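Local coordinates for protein beta-hexosaminidase Amuc_2018 (Akkermansia muciniphila, PDB 6JEB) that hydrolyses terminal non-reducing N-acetyl-hexosamine residues from N-acetyl-beta-D-hexosaminides, including N-glycans and chitobiose, as a family 20 glycoside hydrolase, at residues A[134-139]-A[237-242]; A[26-31]-A[48-53]; A[356-361]-A[458-463]. All coordinates share one frame; numbering follows the deposited sequence.

Contact 1: A[134-139]-A[237-242]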
loop_
_atom_site.group_PDB
_atom_site.type_symbol
_atom_site.label_atom_id
_atom_site.label_comp_id
_atom_site.label_asym_id
_atom_site.label_seq_id
_atom_site.Cartn_x
_atom_site.Cartn_y
_atom_site.Cartn_z
ATOM N N TRP A 134 -10.559 1.763 -14.560
ATOM C CA TRP A 134 -10.028 3.082 -14.237
ATOM C C TRP A 134 -11.032 3.717 -13.287
ATOM O O TRP A 134 -12.208 3.839 -13.641
ATOM C CB TRP A 134 -9.899 3.918 -15.522
ATOM C CG TRP A 134 -9.375 5.303 -15.279
ATOM C CD1 TRP A 134 -10.026 6.325 -14.641
ATOM C CD2 TRP A 134 -8.077 5.810 -15.631
ATOM N NE1 TRP A 134 -9.209 7.432 -14.573
ATOM C CE2 TRP A 134 -8.015 7.145 -15.185
ATOM C CE3 TRP A 134 -6.972 5.268 -16.304
ATOM C CZ2 TRP A 134 -6.883 7.946 -15.366
ATOM C CZ3 TRP A 134 -5.842 6.068 -16.476
ATOM C CH2 TRP A 134 -5.815 7.392 -16.015
ATOM N N ARG A 135 -10.583 4.122 -12.088
ATOM C CA ARG A 135 -11.497 4.499 -11.010
ATOM C C ARG A 135 -11.466 5.978 -10.623
ATOM O O ARG A 135 -12.228 6.376 -9.722
ATOM C CB ARG A 135 -11.245 3.642 -9.763
ATOM C CG ARG A 135 -11.202 2.143 -10.029
ATOM C CD ARG A 135 -12.498 1.629 -10.680
ATOM N NE ARG A 135 -12.354 0.211 -10.977
ATOM C CZ ARG A 135 -13.047 -0.444 -11.906
ATOM N NH1 ARG A 135 -13.996 0.176 -12.604
ATOM N NH2 ARG A 135 -12.788 -1.728 -12.132
ATOM N N LEU A 136 -10.625 6.803 -11.264
ATOM C CA LEU A 136 -10.495 8.211 -10.905
ATOM C C LEU A 136 -11.257 9.071 -11.898
ATOM O O LEU A 136 -10.900 9.077 -13.085
ATOM C CB LEU A 136 -9.025 8.618 -10.916
ATOM C CG LEU A 136 -8.813 10.105 -10.617
ATOM C CD1 LEU A 136 -8.856 10.398 -9.111
ATOM C CD2 LEU A 136 -7.507 10.617 -11.226
ATOM N N PRO A 137 -12.258 9.840 -11.475
ATOM C CA PRO A 137 -12.921 10.753 -12.415
ATOM C C PRO A 137 -12.022 11.941 -12.727
ATOM O O PRO A 137 -11.309 12.449 -11.857
ATOM C CB PRO A 137 -14.174 11.190 -11.648
ATOM C CG PRO A 137 -13.736 11.146 -10.205
ATOM C CD PRO A 137 -12.809 9.951 -10.108
ATOM N N VAL A 138 -12.038 12.367 -13.989
ATOM C CA VAL A 138 -11.237 13.516 -14.413
ATOM C C VAL A 138 -12.111 14.432 -15.255
ATOM O O VAL A 138 -12.518 14.045 -16.364
ATOM C CB VAL A 138 -9.981 13.097 -15.201
ATOM C CG1 VAL A 138 -9.132 14.323 -15.510
ATOM C CG2 VAL A 138 -9.163 12.062 -14.440
ATOM N N PRO A 139 -12.410 15.644 -14.791
ATOM C CA PRO A 139 -13.194 16.577 -15.605
ATOM C C PRO A 139 -12.546 16.790 -16.965
ATOM O O PRO A 139 -11.321 16.924 -17.084
ATOM C CB PRO A 139 -13.189 17.863 -14.771
ATOM C CG PRO A 139 -13.018 17.381 -13.354
ATOM C CD PRO A 139 -12.105 16.190 -13.455
ATOM N N ALA A 237 -1.706 16.231 -17.256
ATOM C CA ALA A 237 -1.781 17.481 -16.502
ATOM C C ALA A 237 -3.142 17.628 -15.834
ATOM O O ALA A 237 -3.229 18.045 -14.672
ATOM C CB ALA A 237 -1.479 18.684 -17.403
ATOM N N SER A 238 -4.217 17.265 -16.546
ATOM C CA SER A 238 -5.552 17.327 -15.953
ATOM C C SER A 238 -5.697 16.322 -14.824
ATOM O O SER A 238 -6.292 16.633 -13.787
ATOM C CB SER A 238 -6.619 17.065 -17.012
ATOM O OG SER A 238 -6.556 18.033 -18.039
ATOM N N VAL A 239 -5.192 15.099 -15.026
ATOM C CA VAL A 239 -5.215 14.093 -13.966
ATOM C C VAL A 239 -4.508 14.625 -12.728
ATOM O O VAL A 239 -5.036 14.566 -11.610
ATOM C CB VAL A 239 -4.576 12.782 -14.455
ATOM C CG1 VAL A 239 -4.422 11.801 -13.293
ATOM C CG2 VAL A 239 -5.402 12.171 -15.574
ATOM N N PHE A 240 -3.296 15.152 -12.911
ATOM C CA PHE A 240 -2.512 15.606 -11.769
ATOM C C PHE A 240 -3.157 16.801 -11.077
ATOM O O PHE A 240 -3.023 16.946 -9.856
ATOM C CB PHE A 240 -1.080 15.934 -12.196
ATOM C CG PHE A 240 -0.313 14.759 -12.753
ATOM C CD1 PHE A 240 -0.707 13.454 -12.508
ATOM C CD2 PHE A 240 0.815 14.977 -13.535
ATOM C CE1 PHE A 240 0.014 12.380 -13.029
ATOM C CE2 PHE A 240 1.541 13.918 -14.061
ATOM C CZ PHE A 240 1.139 12.613 -13.809
ATOM N N ASN A 241 -3.837 17.673 -11.830
ATOM C CA ASN A 241 -4.559 18.774 -11.198
ATOM C C ASN A 241 -5.667 18.254 -10.287
ATOM O O ASN A 241 -5.875 18.783 -9.186
ATOM C CB ASN A 241 -5.111 19.729 -12.260
ATOM C CG ASN A 241 -4.029 20.585 -12.895
ATOM O OD1 ASN A 241 -2.962 20.792 -12.312
ATOM N ND2 ASN A 241 -4.302 21.096 -14.092
ATOM N N GLU A 242 -6.386 17.212 -10.720
ATOM C CA GLU A 242 -7.390 16.614 -9.844
ATOM C C GLU A 242 -6.742 16.025 -8.604
ATOM O O GLU A 242 -7.261 16.174 -7.491
ATOM C CB GLU A 242 -8.172 15.520 -10.573
ATOM C CG GLU A 242 -9.049 16.047 -11.663
ATOM C CD GLU A 242 -9.966 17.143 -11.163
ATOM O OE1 GLU A 242 -10.785 16.862 -10.259
ATOM O OE2 GLU A 242 -9.857 18.278 -11.669
HETATM O O HOH W 1 -12.137 14.454 -10.055
HETATM O O HOH W 2 -9.564 18.794 -16.823
#
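Val138 and Val239 meet through their CG2 methyls (CG2 to CG2 3.9 Å), and the torsions explain why: in both residues CG1 stands anti to the backbone N (chi1 -175° in Val138, 172° in Val239), which leaves CG2 beside that N. The two side chains cross at about a right angle. Val239 also turns CG1 to CD2 of Leu136, at 3.9 Å, while its CG2 lies near the plane of the Trp134 ring, off its edge. That indole is fixed locally: Trp134 NE1 donates in the ring plane to a lone pair of Leu136 O (2.8 Å). Glu242, bent at chi2 (-53°), lays its carboxylate against the Pro139 ring, with CD 3.3 Å from Pro139 CD. Direct touches are thus apolar or van der Waals; the polar links run through water. Water 1 donates to Pro137 O and to Glu242 OE1, which also salt-bridges Lys167. Water 2 donates to Pro139 O and bonds Ser238 OG weakly, whose stronger partner is Lys234 O. The 134-139 loop, after barrel strand 123-127, packs on helix 230-246 beside Leu144 of helix 143-148; helix 282-299 packs on Phe240, on the side of helix 230-246 turned from the loop.

Contact 2: A[26-31]-A[48-53]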
loop_
_atom_site.group_PDB
_atom_site.type_symbol
_atom_site.label_atom_id
_atom_site.label_comp_id
_atom_site.label_asym_id
_atom_site.label_seq_id
_atom_site.Cartn_x
_atom_site.Cartn_y
_atom_site.Cartn_z
ATOM N N LEU A 26 -5.983 9.123 32.511
ATOM C CA LEU A 26 -5.840 10.096 33.590
ATOM C C LEU A 26 -5.096 11.349 33.159
ATOM O O LEU A 26 -5.305 12.424 33.744
ATOM C CB LEU A 26 -5.076 9.470 34.760
ATOM C CG LEU A 26 -5.709 8.233 35.394
ATOM C CD1 LEU A 26 -4.775 7.643 36.444
ATOM C CD2 LEU A 26 -7.052 8.607 36.001
ATOM N N SER A 27 -4.223 11.234 32.164
ATOM C CA SER A 27 -3.482 12.376 31.661
ATOM C C SER A 27 -3.150 12.121 30.201
ATOM O O SER A 27 -3.050 10.972 29.763
ATOM C CB SER A 27 -2.214 12.654 32.475
ATOM O OG SER A 27 -1.306 11.579 32.374
ATOM N N ASP A 28 -2.988 13.213 29.456
ATOM C CA ASP A 28 -2.820 13.142 28.006
ATOM C C ASP A 28 -2.062 14.421 27.665
ATOM O O ASP A 28 -2.672 15.486 27.543
ATOM C CB ASP A 28 -4.187 13.101 27.340
ATOM C CG ASP A 28 -4.123 12.987 25.823
ATOM O OD1 ASP A 28 -3.021 13.031 25.234
ATOM O OD2 ASP A 28 -5.208 12.842 25.214
ATOM N N GLN A 29 -0.740 14.313 27.554
ATOM C CA GLN A 29 0.135 15.477 27.523
ATOM C C GLN A 29 1.065 15.400 26.328
ATOM O O GLN A 29 1.538 14.319 25.969
ATOM C CB GLN A 29 1.009 15.519 28.779
ATOM C CG GLN A 29 0.230 15.661 30.063
ATOM C CD GLN A 29 1.138 15.721 31.270
ATOM O OE1 GLN A 29 1.459 14.695 31.870
ATOM N NE2 GLN A 29 1.572 16.924 31.624
ATOM N N GLU A 30 1.329 16.551 25.718
ATOM C CA GLU A 30 2.377 16.672 24.717
ATOM C C GLU A 30 3.654 17.114 25.416
ATOM O O GLU A 30 3.663 18.130 26.120
ATOM C CB GLU A 30 1.999 17.691 23.647
ATOM C CG GLU A 30 3.039 17.777 22.558
ATOM C CD GLU A 30 2.553 18.550 21.356
ATOM O OE1 GLU A 30 1.643 18.057 20.660
ATOM O OE2 GLU A 30 3.074 19.654 21.114
ATOM N N VAL A 31 4.724 16.347 25.230
ATOM C CA VAL A 31 5.972 16.580 25.958
ATOM C C VAL A 31 7.112 16.813 24.972
ATOM O O VAL A 31 7.186 16.146 23.929
ATOM C CB VAL A 31 6.275 15.435 26.940
ATOM C CG1 VAL A 31 5.142 15.271 27.954
ATOM C CG2 VAL A 31 6.512 14.137 26.200
ATOM N N ALA A 48 -4.498 5.140 33.120
ATOM C CA ALA A 48 -3.373 5.242 32.210
ATOM C C ALA A 48 -2.967 6.693 32.000
ATOM O O ALA A 48 -3.798 7.604 32.041
ATOM C CB ALA A 48 -3.730 4.617 30.859
ATOM N N HIS A 49 -1.674 6.896 31.762
ATOM C CA HIS A 49 -1.119 8.209 31.468
ATOM C C HIS A 49 -0.455 8.159 30.104
ATOM O O HIS A 49 0.408 7.306 29.866
ATOM C CB HIS A 49 -0.067 8.582 32.510
ATOM C CG HIS A 49 -0.602 8.635 33.902
ATOM N ND1 HIS A 49 -1.194 9.765 34.425
ATOM C CD2 HIS A 49 -0.644 7.699 34.881
ATOM C CE1 HIS A 49 -1.567 9.525 35.670
ATOM N NE2 HIS A 49 -1.245 8.279 35.971
ATOM N N LEU A 50 -0.849 9.068 29.215
ATOM C CA LEU A 50 -0.288 9.137 27.873
ATOM C C LEU A 50 0.536 10.409 27.728
ATOM O O LEU A 50 0.052 11.505 28.017
ATOM C CB LEU A 50 -1.397 9.098 26.821
ATOM C CG LEU A 50 -0.919 9.165 25.366
ATOM C CD1 LEU A 50 -0.030 7.991 24.997
ATOM C CD2 LEU A 50 -2.123 9.218 24.436
ATOM N N ALA A 51 1.783 10.257 27.301
ATOM C CA ALA A 51 2.629 11.371 26.899
ATOM C C ALA A 51 3.028 11.129 25.454
ATOM O O ALA A 51 3.275 9.988 25.061
ATOM C CB ALA A 51 3.890 11.435 27.767
ATOM N N SER A 52 3.071 12.186 24.650
ATOM C CA SER A 52 3.440 12.018 23.251
ATOM C C SER A 52 4.234 13.230 22.793
ATOM O O SER A 52 4.125 14.314 23.367
ATOM C CB SER A 52 2.205 11.791 22.371
ATOM O OG SER A 52 1.295 12.863 22.511
ATOM N N GLY A 53 5.048 13.037 21.752
ATOM C CA GLY A 53 5.837 14.145 21.244
ATOM C C GLY A 53 5.136 15.016 20.227
ATOM O O GLY A 53 5.647 16.085 19.873
HETATM O O HOH W 3 0.749 12.054 30.740
HETATM O O HOH W 4 -0.367 12.557 24.660
HETATM O O HOH W 5 0.385 15.299 21.870
#
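Ser27 and His49 are paired across two parallel strands, their side chains on the same face of the sheet, and the imidazole turns its edge to the hydroxyl. His49 ND1 donates to Ser27 OG over 2.7 Å, with the oxygen only 4° out of the ring plane. Ser27 places OG there by a chi1 of 64°, between its backbone N and carbonyl carbon. Leu26 crosses the same ring obliquely, its CD1 3.6 Å from His49 NE2. Gln29 and Ala51 follow on this face, and beyond them Val31 sets CG1 4.0 Å from Ala51 CB.

The other face carries Asp28 with Leu50 and Glu30 with Ser52. Asp28 and Leu50 lie side by side and point the same way, which brings Asp28 OD1 within 4.0 Å of Leu50 CD2; the other carboxylate oxygen forms a salt bridge with Arg58 of helix 55-73. Water 4 joins this row, donating to Asp28 OD1 and Gln29 O and accepting from Ser52 OG.

The axes of strands 26-30 and 48-52 run 2° from parallel and approach to 4.7 Å. Leu50 N bonds Ser27 O, and Gln29 N returns to Leu50 O; Ser52 N then bonds Gln29 O, at 2.9 Å, before Val31 N closes the series on Ser52 O. This alternation is the parallel beta ladder, here in the mixed sheet of the non-catalytic family 20 domain.

Chemically, strand 25-30, with Ser27, Asp28, Gln29 and Glu30, gives the sheet a polar border: water 3 accepts from Ser27 OG and donates to Gln29 OE1 and Leu50 O, so side chains and strand carbonyl share one solvent molecule. Because Ser27 OG gives its proton to that water, its acceptor side serves His49 ND1, which probably favours the imidazole form with hydrogen on that nitrogen.

Contact 3: A[356-361]-A[458-463]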
loop_
_atom_site.group_PDB
_atom_site.type_symbol
_atom_site.label_atom_id
_atom_site.label_comp_id
_atom_site.label_asym_id
_atom_site.label_seq_id
_atom_site.Cartn_x
_atom_site.Cartn_y
_atom_site.Cartn_z
ATOM N N PRO A 356 -1.748 -16.836 -1.992
ATOM C CA PRO A 356 -2.434 -17.626 -0.960
ATOM C C PRO A 356 -1.581 -17.748 0.297
ATOM O O PRO A 356 -0.352 -17.817 0.234
ATOM C CB PRO A 356 -2.641 -18.991 -1.631
ATOM C CG PRO A 356 -1.557 -19.066 -2.677
ATOM C CD PRO A 356 -1.408 -17.645 -3.179
ATOM N N GLN A 357 -2.251 -17.773 1.455
ATOM C CA GLN A 357 -1.536 -17.826 2.727
ATOM C C GLN A 357 -1.405 -19.231 3.298
ATOM O O GLN A 357 -0.588 -19.440 4.201
ATOM C CB GLN A 357 -2.176 -16.902 3.764
ATOM C CG GLN A 357 -3.553 -17.329 4.261
ATOM C CD GLN A 357 -4.343 -16.128 4.733
ATOM O OE1 GLN A 357 -4.078 -15.586 5.803
ATOM N NE2 GLN A 357 -5.290 -15.677 3.914
ATOM N N ILE A 358 -2.185 -20.191 2.804
ATOM C CA ILE A 358 -2.071 -21.585 3.210
ATOM C C ILE A 358 -1.978 -22.427 1.949
ATOM O O ILE A 358 -2.775 -22.247 1.020
ATOM C CB ILE A 358 -3.262 -22.024 4.086
ATOM C CG1 ILE A 358 -3.215 -21.286 5.428
ATOM C CG2 ILE A 358 -3.256 -23.540 4.294
ATOM C CD1 ILE A 358 -4.457 -21.463 6.264
ATOM N N GLN A 359 -0.997 -23.325 1.908
ATOM C CA GLN A 359 -0.794 -24.166 0.736
ATOM C C GLN A 359 -2.070 -24.935 0.408
ATOM O O GLN A 359 -2.698 -25.535 1.286
ATOM C CB GLN A 359 0.359 -25.139 0.995
ATOM C CG GLN A 359 0.723 -26.004 -0.206
ATOM C CD GLN A 359 1.291 -25.196 -1.359
ATOM O OE1 GLN A 359 2.138 -24.322 -1.164
ATOM N NE2 GLN A 359 0.822 -25.482 -2.568
ATOM N N GLY A 360 -2.457 -24.905 -0.863
ATOM C CA GLY A 360 -3.680 -25.524 -1.317
ATOM C C GLY A 360 -4.810 -24.546 -1.561
ATOM O O GLY A 360 -5.793 -24.905 -2.220
ATOM N N GLN A 361 -4.697 -23.325 -1.048
ATOM C CA GLN A 361 -5.668 -22.299 -1.381
ATOM C C GLN A 361 -5.405 -21.790 -2.795
ATOM O O GLN A 361 -4.317 -21.972 -3.352
ATOM C CB GLN A 361 -5.609 -21.171 -0.351
ATOM C CG GLN A 361 -6.004 -21.648 1.047
ATOM C CD GLN A 361 -6.097 -20.522 2.052
ATOM O OE1 GLN A 361 -5.296 -19.580 2.037
ATOM N NE2 GLN A 361 -7.084 -20.606 2.931
ATOM N N ARG A 458 -7.697 -18.579 10.155
ATOM C CA ARG A 458 -7.327 -19.032 8.817
ATOM C C ARG A 458 -7.125 -20.539 8.814
ATOM O O ARG A 458 -6.303 -21.064 9.572
ATOM C CB ARG A 458 -6.056 -18.329 8.335
ATOM C CG ARG A 458 -6.206 -16.827 8.248
ATOM C CD ARG A 458 -7.239 -16.436 7.202
ATOM N NE ARG A 458 -7.467 -14.992 7.154
ATOM C CZ ARG A 458 -8.567 -14.370 7.582
ATOM N NH1 ARG A 458 -9.583 -15.045 8.113
ATOM N NH2 ARG A 458 -8.657 -13.053 7.466
ATOM N N THR A 459 -7.888 -21.227 7.967
ATOM C CA THR A 459 -7.685 -22.628 7.653
ATOM C C THR A 459 -7.709 -22.738 6.138
ATOM O O THR A 459 -8.162 -21.823 5.444
ATOM C CB THR A 459 -8.810 -23.491 8.235
ATOM O OG1 THR A 459 -10.040 -23.151 7.583
ATOM C CG2 THR A 459 -8.953 -23.251 9.738
ATOM N N GLN A 460 -7.209 -23.858 5.617
ATOM C CA GLN A 460 -7.186 -24.016 4.167
ATOM C C GLN A 460 -8.581 -23.851 3.571
ATOM O O GLN A 460 -8.749 -23.191 2.537
ATOM C CB GLN A 460 -6.589 -25.370 3.791
ATOM C CG GLN A 460 -6.425 -25.566 2.287
ATOM C CD GLN A 460 -5.937 -26.947 1.935
ATOM O OE1 GLN A 460 -5.183 -27.560 2.687
ATOM N NE2 GLN A 460 -6.365 -27.446 0.784
ATOM N N GLY A 461 -9.595 -24.409 4.229
ATOM C CA GLY A 461 -10.934 -24.427 3.679
ATOM C C GLY A 461 -11.835 -23.257 4.006
ATOM O O GLY A 461 -12.945 -23.199 3.466
ATOM N N ASN A 462 -11.429 -22.322 4.865
ATOM C CA ASN A 462 -12.346 -21.249 5.251
ATOM C C ASN A 462 -12.195 -19.975 4.424
ATOM O O ASN A 462 -12.837 -18.967 4.743
ATOM C CB ASN A 462 -12.348 -20.988 6.769
ATOM C CG ASN A 462 -11.183 -20.135 7.245
ATOM O OD1 ASN A 462 -10.180 -19.961 6.557
ATOM N ND2 ASN A 462 -11.317 -19.602 8.460
ATOM N N GLU A 463 -11.395 -19.998 3.357
ATOM C CA GLU A 463 -11.414 -18.882 2.424
ATOM C C GLU A 463 -12.783 -18.811 1.747
ATOM O O GLU A 463 -13.337 -19.850 1.363
ATOM C CB GLU A 463 -10.326 -19.028 1.357
ATOM C CG GLU A 463 -10.285 -17.827 0.408
ATOM C CD GLU A 463 -8.927 -17.597 -0.228
ATOM O OE1 GLU A 463 -8.187 -18.581 -0.472
ATOM O OE2 GLU A 463 -8.589 -16.417 -0.475
#
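A type II beta turn, Ile358 to Gln361, in the loop after barrel strand 342-345 meets the chain that follows helix 434-452. The turn is closed by Gln361 N bonding Ile358 O, with Gly360 at the positive phi usual for its third position.

Ile358 supplies the apolar touch. With CG1 anti to the carbonyl carbon (chi1 -67°) and the chain extended to CD1, that methyl lies over the backbone of 458-463, 3.5 Å from Thr459 C, while the CG2 branch meets Gln460 CB at 3.8 Å. Gln361 supplies the polar one: NE2 donates to Gln460 O at 3.1 Å and nearly straight (168°). The acceptor lies in the amide plane of Gln361, although the donor stands above the plane of the Gln460 carbonyl. At the other end of the amide, OE1 accepts from Ile358 N, and NE2 has a further partner in Tyr412 OH.

Gln357 and Arg458 pass at a slant, their amide and guanidinium planes 86° apart. Gln357 OE1 sits at the edge of the guanidinium but rests on the aliphatic part, 3.5 Å from Arg458 CG. Both polar ends are held elsewhere: Gln357 NE2 by Tyr412 O, Arg458 NE by Tyr415 O, and the guanidinium also makes a cation-pi contact with Tyr412. Glu463 OE1 lies 3.7 Å from Gln361 CB, and its other oxygen pairs with Arg413.

The two loops therefore share a single direct hydrogen bond, and much polar bonding converges on helix 407-414 and just after it; the charge of Glu463 is probably balanced by Arg413, while that of Arg458 is met by neutral acceptors and the Tyr412 ring.

In the fold
Along the chain the three contacts come in series: contact 2, then contact 1, then contact 3. Their centres lie about 42 Å (contacts 1 and 2), 38 Å (1 and 3) and 42 Å (2 and 3) apart, and none touches another. Contact 2 is internal to the mixed sheet of the N-terminal domain, away from the active site and the zinc site. Contact 1 and the 356-361 loop belong to the catalytic TIM-barrel domain, contacts 1 and 3 on opposite sides of the chain's centre. The side chain of Trp134 is about 8 Å from that of Asp130 of the charge relay, and that of Gln357 about 7 Å from that of substrate-binding Leu353; both contacts are thus loop packing around the active-site barrel.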